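Local atomic coordinates of BH2358 protein (Bacillus halodurans C-125, PDB entry 2RBD), a protein that is of unknown function, named a putative spore coat protein, and forms a four-helix chain of the ferritin-like clan that assembles into a tetramer. Residues E12-G17 and S125-V130; F39-G44 and R84-L89; E46-L51 and G146-L151. All blocks are in the same frame, centred on the assembly; numbering follows the deposited sequence. Where two conformers were deposited one is given.

Interaction 1 of 3, residues E12-G17 and S125-V130; sequences EPLHYG and SIREDV
The guanidinium of Arg127 has the methyl CD2 of Leu14 over the centre of one face, 3.6 Å above the plane, while polar partners meet its edge. Along that edge the carboxylate of Asp129 forms a side-on, two-nitrogen salt bridge within the same segment, Arg127 NE reaching Asp129 OD1 and Arg127 NH2 reaching Asp129 OD2, both at 2.8 Å and nearly straight. Arg127 NH1 donates to the backbone O of Glu12 over 2.9 Å, the acceptor lying 27° out of the guanidinium plane; the same nitrogen also serves Asn73. Obliquely to the His15 ring lies Ile126, with CD1 3.8 Å from His15 CD2, while Phe20 of the third subunit stacks on this ring and His15 NE2 bonds to Gln124 O. The contact joins the starts of two helices in a four-helix bundle: His15 is the N-cap of helix 16-42, its ND1 weakly accepting from Gly17 N, and Arg127 holds the N-cap position of helix 128-155. Glu18 ties the two starts together by accepting from the backbone N atoms of His15, Ile126 and Arg127. The bend at chi3 (67°) turns the head of the arginine back beside Asp129, two residues on. With an alanine here Asp129 would probably be left without this cationic partner and the Glu12 carbonyl without this donor, and the packing over Leu14 CD2 would be lost. Leu14 CD2 also meets Val130 CG2 at 3.6 Å, and a water links Glu12 OE1 to the backbone N of Glu128.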
loop_
_atom_site.group_PDB
_atom_site.type_symbol
_atom_site.label_atom_id
_atom_site.label_comp_id
_atom_site.label_asym_id
_atom_site.label_seq_id
_atom_site.Cartn_x
_atom_site.Cartn_y
_atom_site.Cartn_z
ATOM N N GLU A 12 4.266 28.039 -4.649
ATOM C CA GLU A 12 5.043 27.320 -3.623
ATOM C C GLU A 12 5.820 26.229 -4.343
ATOM O O GLU A 12 5.338 25.696 -5.321
ATOM C CB GLU A 12 4.120 26.654 -2.602
ATOM C CG GLU A 12 2.946 27.516 -2.136
ATOM C CD GLU A 12 1.785 26.758 -1.397
ATOM O OE1 GLU A 12 1.698 25.493 -1.355
ATOM O OE2 GLU A 12 0.922 27.490 -0.845
ATOM N N PRO A 13 7.021 25.897 -3.867
ATOM C CA PRO A 13 7.747 24.767 -4.445
ATOM C C PRO A 13 7.091 23.423 -4.121
ATOM O O PRO A 13 6.556 23.227 -3.032
ATOM C CB PRO A 13 9.111 24.825 -3.764
ATOM C CG PRO A 13 8.905 25.561 -2.535
ATOM C CD PRO A 13 7.787 26.541 -2.787
ATOM N N LEU A 14 7.160 22.507 -5.079
ATOM C CA LEU A 14 6.883 21.088 -4.822
ATOM C C LEU A 14 7.911 20.518 -3.858
ATOM O O LEU A 14 9.078 20.906 -3.859
ATOM C CB LEU A 14 6.915 20.275 -6.124
ATOM C CG LEU A 14 5.886 20.649 -7.216
ATOM C CD1 LEU A 14 6.297 20.117 -8.572
ATOM C CD2 LEU A 14 4.462 20.197 -6.789
ATOM N N HIS A 15 7.484 19.583 -3.028
ATOM C CA HIS A 15 8.448 18.820 -2.243
ATOM C C HIS A 15 8.954 17.594 -2.989
ATOM O O HIS A 15 8.454 17.249 -4.043
ATOM C CB HIS A 15 7.948 18.525 -0.823
ATOM C CG HIS A 15 6.827 17.545 -0.687
ATOM N ND1 HIS A 15 6.981 16.182 -0.879
ATOM C CD2 HIS A 15 5.565 17.725 -0.223
ATOM C CE1 HIS A 15 5.846 15.577 -0.575
ATOM N NE2 HIS A 15 4.974 16.485 -0.165
ATOM N N TYR A 16 10.036 17.022 -2.500
ATOM C CA TYR A 16 10.693 15.894 -3.168
ATOM C C TYR A 16 9.778 14.719 -3.434
ATOM O O TYR A 16 9.871 14.080 -4.481
ATOM C CB TYR A 16 11.857 15.410 -2.327
ATOM C CG TYR A 16 13.218 16.036 -2.580
ATOM C CD1 TYR A 16 13.362 17.351 -2.948
ATOM C CD2 TYR A 16 14.328 15.287 -2.412
ATOM C CE1 TYR A 16 14.629 17.897 -3.164
ATOM C CE2 TYR A 16 15.576 15.806 -2.626
ATOM C CZ TYR A 16 15.719 17.118 -2.992
ATOM O OH TYR A 16 17.014 17.616 -3.199
ATOM N N GLY A 17 8.874 14.461 -2.502
ATOM C CA GLY A 17 7.874 13.413 -2.681
ATOM C C GLY A 17 6.882 13.687 -3.778
ATOM O O GLY A 17 6.536 12.807 -4.554
ATOM N N SER A 125 0.656 14.820 -0.245
ATOM C CA SER A 125 0.686 16.148 -0.849
ATOM C C SER A 125 0.559 17.270 0.167
ATOM O O SER A 125 -0.153 17.164 1.142
ATOM C CB SER A 125 -0.444 16.320 -1.867
ATOM O OG SER A 125 -0.177 15.559 -3.034
ATOM N N ILE A 126 1.303 18.333 -0.073
ATOM C CA ILE A 126 1.209 19.582 0.690
ATOM C C ILE A 126 0.724 20.688 -0.211
ATOM O O ILE A 126 -0.080 21.512 0.207
ATOM C CB ILE A 126 2.560 19.936 1.316
ATOM C CG1 ILE A 126 2.956 18.876 2.337
ATOM C CG2 ILE A 126 2.490 21.328 1.975
ATOM C CD1 ILE A 126 4.289 19.136 3.058
ATOM N N ARG A 127 1.109 20.669 -1.478
ATOM C CA ARG A 127 0.536 21.619 -2.426
ATOM C C ARG A 127 -0.864 21.201 -2.807
ATOM O O ARG A 127 -1.089 20.082 -3.295
ATOM C CB ARG A 127 1.444 21.815 -3.645
ATOM C CG ARG A 127 1.940 23.257 -3.756
ATOM C CD ARG A 127 2.889 23.468 -4.871
ATOM N NE ARG A 127 2.291 23.310 -6.189
ATOM C CZ ARG A 127 2.961 23.513 -7.309
ATOM N NH1 ARG A 127 4.216 23.928 -7.279
ATOM N NH2 ARG A 127 2.381 23.320 -8.465
ATOM N N GLU A 128 -1.824 22.099 -2.586
ATOM C CA GLU A 128 -3.237 21.751 -2.754
ATOM C C GLU A 128 -3.617 21.349 -4.181
ATOM O O GLU A 128 -4.502 20.520 -4.396
ATOM C CB GLU A 128 -4.133 22.916 -2.294
ATOM C CG GLU A 128 -4.045 23.193 -0.822
ATOM C CD GLU A 128 -4.848 24.458 -0.384
ATOM O OE1 GLU A 128 -5.163 25.321 -1.241
ATOM O OE2 GLU A 128 -5.159 24.570 0.830
ATOM N N ASP A 129 -2.959 21.954 -5.166
ATOM C CA ASP A 129 -3.230 21.625 -6.567
ATOM C C ASP A 129 -2.881 20.177 -6.906
ATOM O O ASP A 129 -3.529 19.571 -7.761
ATOM C CB ASP A 129 -2.512 22.597 -7.520
ATOM C CG ASP A 129 -0.985 22.578 -7.388
ATOM O OD1 ASP A 129 -0.450 22.657 -6.262
ATOM O OD2 ASP A 129 -0.315 22.500 -8.438
ATOM N N VAL A 130 -1.808 19.676 -6.304
ATOM C CA VAL A 130 -1.364 18.277 -6.529
ATOM C C VAL A 130 -2.404 17.316 -5.933
ATOM O O VAL A 130 -2.850 16.389 -6.607
ATOM C CB VAL A 130 0.065 18.005 -5.985
ATOM C CG1 VAL A 130 0.477 16.522 -6.186
ATOM C CG2 VAL A 130 1.114 18.965 -6.625
HETATM O O HOH W 1 -1.144 24.627 -1.497
#

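Interaction 2 of 3, residues F39-G44 and R84-L89; sequences FINHTG and RPAARL
Asn41 spreads its side-chain amide against the backbone of 85-87, giving with one end and taking with the other. Asn41 ND2 donates to Pro85 O over 2.9 Å, arriving in the carbonyl plane although the acceptor sits 26° out of the amide plane, and Asn41 OD1 receives a weak bond of 3.1 Å from Ala87 N. With CG anti to its own carbonyl carbon (chi1 -73°), the asparagine leans out toward the loop. A donor and an acceptor there, one bond weak, together with Gly95 O of the fourth subunit, which also accepts from Asn41 ND2, favour one rotation of the amide. The Ala87 methyl lies over one face of the amide, its CB 3.9 Å from Asn41 CG. Leu89 works differently: its CG stands anti to the backbone N (chi1 -166°), which carries the branch back over the backbone carbonyls of 41-42. There Leu89 CD1 is 3.2 Å from His42 O, and Leu89 CD2 lies 3.9 Å from Gly44 CA. Between these two grips a water sits 2.7 Å from Asn41 O and 2.8 Å from Ala87 O, though it cannot serve all its acceptors at once. His42 NE2 bonds to Ala96 O of the fourth subunit. The arrangement is that of a long loop laid along the C-terminal part of a helix, here the segment between helices 46-72 and 100-124 held against helix 16-42 of the bundle beside a subunit interface.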
loop_
_atom_site.group_PDB
_atom_site.type_symbol
_atom_site.label_atom_id
_atom_site.label_comp_id
_atom_site.label_asym_id
_atom_site.label_seq_id
_atom_site.Cartn_x
_atom_site.Cartn_y
_atom_site.Cartn_z
ATOM N N PHE A 39 -1.625 -4.518 -26.449
ATOM C CA PHE A 39 -2.838 -5.302 -26.189
ATOM C C PHE A 39 -3.949 -5.073 -27.212
ATOM O O PHE A 39 -4.649 -6.004 -27.540
ATOM C CB PHE A 39 -3.378 -5.016 -24.805
ATOM C CG PHE A 39 -2.592 -5.634 -23.665
ATOM C CD1 PHE A 39 -1.726 -6.709 -23.826
ATOM C CD2 PHE A 39 -2.807 -5.158 -22.394
ATOM C CE1 PHE A 39 -1.055 -7.259 -22.722
ATOM C CE2 PHE A 39 -2.142 -5.686 -21.294
ATOM C CZ PHE A 39 -1.259 -6.728 -21.473
ATOM N N ILE A 40 -4.101 -3.862 -27.735
ATOM C CA ILE A 40 -5.096 -3.627 -28.789
ATOM C C ILE A 40 -4.873 -4.596 -29.950
ATOM O O ILE A 40 -5.809 -5.158 -30.482
ATOM C CB ILE A 40 -5.058 -2.140 -29.290
ATOM C CG1 ILE A 40 -5.957 -1.277 -28.401
ATOM C CG2 ILE A 40 -5.499 -1.998 -30.760
ATOM C CD1 ILE A 40 -5.461 0.142 -28.293
ATOM N N ASN A 41 -3.614 -4.797 -30.316
ATOM C CA ASN A 41 -3.255 -5.717 -31.390
ATOM C C ASN A 41 -3.467 -7.197 -31.069
ATOM O O ASN A 41 -3.607 -8.007 -31.987
ATOM C CB ASN A 41 -1.825 -5.457 -31.823
ATOM C CG ASN A 41 -1.691 -4.157 -32.625
ATOM O OD1 ASN A 41 -2.573 -3.848 -33.409
ATOM N ND2 ASN A 41 -0.601 -3.442 -32.466
ATOM N N HIS A 42 -3.477 -7.560 -29.791
ATOM C CA HIS A 42 -3.670 -8.932 -29.326
ATOM C C HIS A 42 -5.121 -9.267 -29.051
ATOM O O HIS A 42 -5.429 -10.397 -28.823
ATOM C CB HIS A 42 -2.921 -9.177 -27.996
ATOM C CG HIS A 42 -1.442 -9.305 -28.132
ATOM N ND1 HIS A 42 -0.782 -10.495 -28.000
ATOM C CD2 HIS A 42 -0.487 -8.383 -28.372
ATOM C CE1 HIS A 42 0.521 -10.306 -28.143
ATOM N NE2 HIS A 42 0.732 -9.024 -28.370
ATOM N N THR A 43 -6.031 -8.313 -29.020
ATOM C CA THR A 43 -7.398 -8.510 -28.557
ATOM C C THR A 43 -8.338 -8.888 -29.715
ATOM O O THR A 43 -8.268 -8.252 -30.770
ATOM C CB THR A 43 -7.934 -7.162 -27.936
ATOM O OG1 THR A 43 -7.112 -6.761 -26.814
ATOM C CG2 THR A 43 -9.390 -7.287 -27.495
ATOM N N GLY A 44 -9.242 -9.815 -29.461
ATOM C CA GLY A 44 -10.301 -10.124 -30.404
ATOM C C GLY A 44 -11.575 -9.353 -30.070
ATOM O O GLY A 44 -12.207 -8.726 -30.947
ATOM N N ARG A 84 2.675 2.485 -31.798
ATOM C CA ARG A 84 2.935 1.165 -32.368
ATOM C C ARG A 84 2.186 1.003 -33.671
ATOM O O ARG A 84 1.076 1.494 -33.836
ATOM C CB ARG A 84 2.424 0.046 -31.424
ATOM C CG ARG A 84 3.248 -0.117 -30.190
ATOM C CD ARG A 84 2.624 -1.132 -29.280
ATOM N NE ARG A 84 3.600 -1.443 -28.258
ATOM C CZ ARG A 84 4.428 -2.458 -28.327
ATOM N NH1 ARG A 84 4.311 -3.317 -29.338
ATOM N NH2 ARG A 84 5.321 -2.633 -27.389
ATOM N N PRO A 85 2.742 0.233 -34.598
ATOM C CA PRO A 85 1.959 -0.123 -35.766
ATOM C C PRO A 85 0.818 -1.089 -35.488
ATOM O O PRO A 85 0.808 -1.803 -34.473
ATOM C CB PRO A 85 2.998 -0.749 -36.716
ATOM C CG PRO A 85 4.137 -1.073 -35.932
ATOM C CD PRO A 85 4.090 -0.350 -34.622
ATOM N N ALA A 86 -0.159 -1.131 -36.388
ATOM C CA ALA A 86 -1.194 -2.120 -36.332
ATOM C C ALA A 86 -0.609 -3.501 -36.665
ATOM O O ALA A 86 0.400 -3.606 -37.364
ATOM C CB ALA A 86 -2.298 -1.789 -37.351
ATOM N N ALA A 87 -1.250 -4.535 -36.155
ATOM C CA ALA A 87 -0.864 -5.905 -36.456
ATOM C C ALA A 87 -2.120 -6.704 -36.638
ATOM O O ALA A 87 -3.154 -6.402 -36.024
ATOM C CB ALA A 87 -0.065 -6.495 -35.319
ATOM N N ARG A 88 -2.048 -7.740 -37.463
ATOM C CA ARG A 88 -3.143 -8.691 -37.587
ATOM C C ARG A 88 -3.074 -9.741 -36.510
ATOM O O ARG A 88 -2.034 -10.377 -36.282
ATOM C CB ARG A 88 -3.144 -9.394 -38.969
ATOM C CG ARG A 88 -2.919 -8.479 -40.208
ATOM N N LEU A 89 -4.194 -9.934 -35.855
ATOM C CA LEU A 89 -4.340 -10.875 -34.781
ATOM C C LEU A 89 -3.870 -12.273 -35.149
ATOM O O LEU A 89 -3.154 -12.917 -34.378
ATOM C CB LEU A 89 -5.819 -10.937 -34.394
ATOM C CG LEU A 89 -6.121 -11.604 -33.084
ATOM C CD1 LEU A 89 -5.394 -10.826 -32.006
ATOM C CD2 LEU A 89 -7.621 -11.626 -32.828
HETATM O O HOH W 2 -5.046 -7.243 -34.156
#

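Interaction 3 of 3, residues E46-L51 and G146-L151; sequences EDLKNL and GKMLKL
Leu51 and Leu151 reach toward each other tip to tip across two nearly antiparallel helices, whose short axes lie 11.1 Å apart and at 170°. This is the close-packed part. Leu51 CD1 approaches Leu151 CD2 to 3.8 Å, and Leu48 CD1 meets the same methyl at 3.7 Å, its side chain crossing that of Leu151 at about a right angle. In selenomethionine Met148 chi2 (-59°) sets SE 4.0 Å from Leu51 CD1, and a further bend at chi3 places CE 4.4 Å from Leu48 CD1, extending the apolar layer. The solvent side is formed by two charged residues that meet the leucines mainly through aliphatic carbons: Asp47 CB rests 3.8 Å from Leu151 CD1, and Lys147 CB lies 4.0 Å from Leu51 CD2. Their charged ends pair along the surface, Asp47 with Lys155 and Lys147 with Glu54, both salt bridges running between the same two helices. On the inner side Met148 and Leu151 touch Ser104 of helix 100-124, and Trp157 covers Leu48 and Leu151, so that helices 46-72 and 128-155 close against this third helix of the bundle.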
loop_
_atom_site.group_PDB
_atom_site.type_symbol
_atom_site.label_atom_id
_atom_site.label_comp_id
_atom_site.label_asym_id
_atom_site.label_seq_id
_atom_site.Cartn_x
_atom_site.Cartn_y
_atom_site.Cartn_z
ATOM N N GLU A 46 -14.359 -6.911 -29.196
ATOM C CA GLU A 46 -14.475 -5.491 -29.503
ATOM C C GLU A 46 -14.842 -4.627 -28.279
ATOM O O GLU A 46 -14.483 -3.437 -28.211
ATOM C CB GLU A 46 -15.466 -5.279 -30.662
ATOM C CG GLU A 46 -14.997 -5.902 -31.997
ATOM C CD GLU A 46 -13.582 -5.495 -32.431
ATOM O OE1 GLU A 46 -13.287 -4.289 -32.525
ATOM O OE2 GLU A 46 -12.753 -6.395 -32.687
ATOM N N ASP A 47 -15.555 -5.207 -27.327
ATOM C CA ASP A 47 -15.916 -4.501 -26.100
ATOM C C ASP A 47 -14.675 -4.249 -25.239
ATOM O O ASP A 47 -14.501 -3.175 -24.679
ATOM C CB ASP A 47 -16.949 -5.281 -25.304
ATOM C CG ASP A 47 -18.275 -5.460 -26.066
ATOM O OD1 ASP A 47 -18.732 -4.439 -26.602
ATOM O OD2 ASP A 47 -18.827 -6.595 -26.103
ATOM N N LEU A 48 -13.794 -5.234 -25.175
ATOM C CA LEU A 48 -12.538 -5.044 -24.468
ATOM C C LEU A 48 -11.687 -4.028 -25.210
ATOM O O LEU A 48 -11.099 -3.132 -24.587
ATOM C CB LEU A 48 -11.816 -6.380 -24.341
ATOM C CG LEU A 48 -10.399 -6.335 -23.752
ATOM C CD1 LEU A 48 -10.414 -5.666 -22.396
ATOM C CD2 LEU A 48 -9.813 -7.767 -23.640
ATOM N N LYS A 49 -11.620 -4.119 -26.536
ATOM C CA LYS A 49 -10.852 -3.173 -27.315
ATOM C C LYS A 49 -11.292 -1.732 -27.055
ATOM O O LYS A 49 -10.481 -0.812 -26.901
ATOM C CB LYS A 49 -11.000 -3.497 -28.792
ATOM C CG LYS A 49 -9.858 -3.046 -29.634
ATOM C CD LYS A 49 -9.963 -3.614 -31.080
ATOM C CE LYS A 49 -10.042 -5.159 -31.134
ATOM N NZ LYS A 49 -10.202 -5.677 -32.536
ATOM N N ASN A 50 -12.602 -1.529 -26.977
ATOM C CA ASN A 50 -13.103 -0.205 -26.741
ATOM C C ASN A 50 -12.647 0.349 -25.403
ATOM O O ASN A 50 -12.345 1.523 -25.274
ATOM C CB ASN A 50 -14.627 -0.187 -26.762
ATOM C CG ASN A 50 -15.204 -0.238 -28.178
ATOM O OD1 ASN A 50 -14.558 0.128 -29.153
ATOM N ND2 ASN A 50 -16.448 -0.697 -28.269
ATOM N N LEU A 51 -12.638 -0.499 -24.391
ATOM C CA LEU A 51 -12.215 -0.077 -23.058
ATOM C C LEU A 51 -10.705 0.178 -22.986
ATOM O O LEU A 51 -10.260 1.088 -22.285
ATOM C CB LEU A 51 -12.667 -1.082 -22.005
ATOM C CG LEU A 51 -14.149 -0.962 -21.604
ATOM C CD1 LEU A 51 -14.674 -2.209 -20.854
ATOM C CD2 LEU A 51 -14.382 0.313 -20.763
ATOM N N GLY A 146 -15.077 0.353 -12.457
ATOM C CA GLY A 146 -16.419 -0.230 -12.433
ATOM C C GLY A 146 -16.864 -0.779 -13.799
ATOM O O GLY A 146 -17.522 -1.814 -13.877
ATOM N N LYS A 147 -16.477 -0.093 -14.860
ATOM C CA LYS A 147 -16.685 -0.572 -16.234
ATOM C C LYS A 147 -15.929 -1.854 -16.524
ATOM O O LYS A 147 -16.468 -2.753 -17.166
ATOM C CB LYS A 147 -16.300 0.499 -17.246
ATOM C CG LYS A 147 -17.156 1.720 -17.284
ATOM C CD LYS A 147 -16.393 2.708 -18.188
ATOM C CE LYS A 147 -17.255 3.524 -19.047
ATOM N NZ LYS A 147 -16.634 3.643 -20.386
HETATM N N MSE A 148 -14.672 -1.955 -16.078
HETATM C CA MSE A 148 -13.927 -3.203 -16.200
HETATM C C MSE A 148 -14.577 -4.354 -15.466
HETATM O O MSE A 148 -14.650 -5.425 -15.987
HETATM C CB MSE A 148 -12.467 -2.995 -15.727
HETATM C CG MSE A 148 -11.641 -2.066 -16.601
HETATM SE SE MSE A 148 -11.466 -2.606 -18.467
HETATM C CE MSE A 148 -10.806 -4.421 -18.238
ATOM N N LEU A 149 -15.060 -4.124 -14.251
ATOM C CA LEU A 149 -15.733 -5.167 -13.510
ATOM C C LEU A 149 -16.978 -5.626 -14.265
ATOM O O LEU A 149 -17.216 -6.828 -14.367
ATOM C CB LEU A 149 -16.108 -4.658 -12.129
ATOM C CG LEU A 149 -16.824 -5.627 -11.181
ATOM C CD1 LEU A 149 -15.956 -6.886 -11.013
ATOM C CD2 LEU A 149 -17.133 -4.929 -9.847
ATOM N N LYS A 150 -17.756 -4.683 -14.789
ATOM C CA LYS A 150 -18.968 -5.022 -15.575
ATOM C C LYS A 150 -18.617 -5.892 -16.794
ATOM O O LYS A 150 -19.269 -6.913 -17.063
ATOM C CB LYS A 150 -19.686 -3.761 -16.015
ATOM C CG LYS A 150 -20.561 -3.167 -14.928
ATOM C CD LYS A 150 -21.070 -1.796 -15.292
ATOM C CE LYS A 150 -21.808 -1.148 -14.116
ATOM N NZ LYS A 150 -22.294 0.203 -14.531
ATOM N N LEU A 151 -17.559 -5.512 -17.501
ATOM C CA LEU A 151 -17.043 -6.294 -18.634
ATOM C C LEU A 151 -16.709 -7.707 -18.231
ATOM O O LEU A 151 -17.148 -8.656 -18.869
ATOM C CB LEU A 151 -15.827 -5.621 -19.255
ATOM C CG LEU A 151 -15.134 -6.309 -20.443
ATOM C CD1 LEU A 151 -15.949 -6.076 -21.683
ATOM C CD2 LEU A 151 -13.673 -5.829 -20.648
#

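Interactions 1 and 3 both use helix 128-155, but on opposite sides of the chain's centre, their own centres about 34 Å apart. Interaction 1, mostly buried, joins two helix starts through an arginine that bonds a backbone carbonyl across the contact and is held by a carboxylate of its own segment; interaction 3, partly buried, joins two helix flanks through apolar side chains, with charges kept to its outer margin. Interaction 2, also partly buried, sets a largely exposed loop against buried residues at the other end of helix 16-42, shared with interaction 1, using a neutral amide and a water. Interactions 2 and 3 touch where Thr43 CG2 packs 3.9 Å from Leu48 CD2.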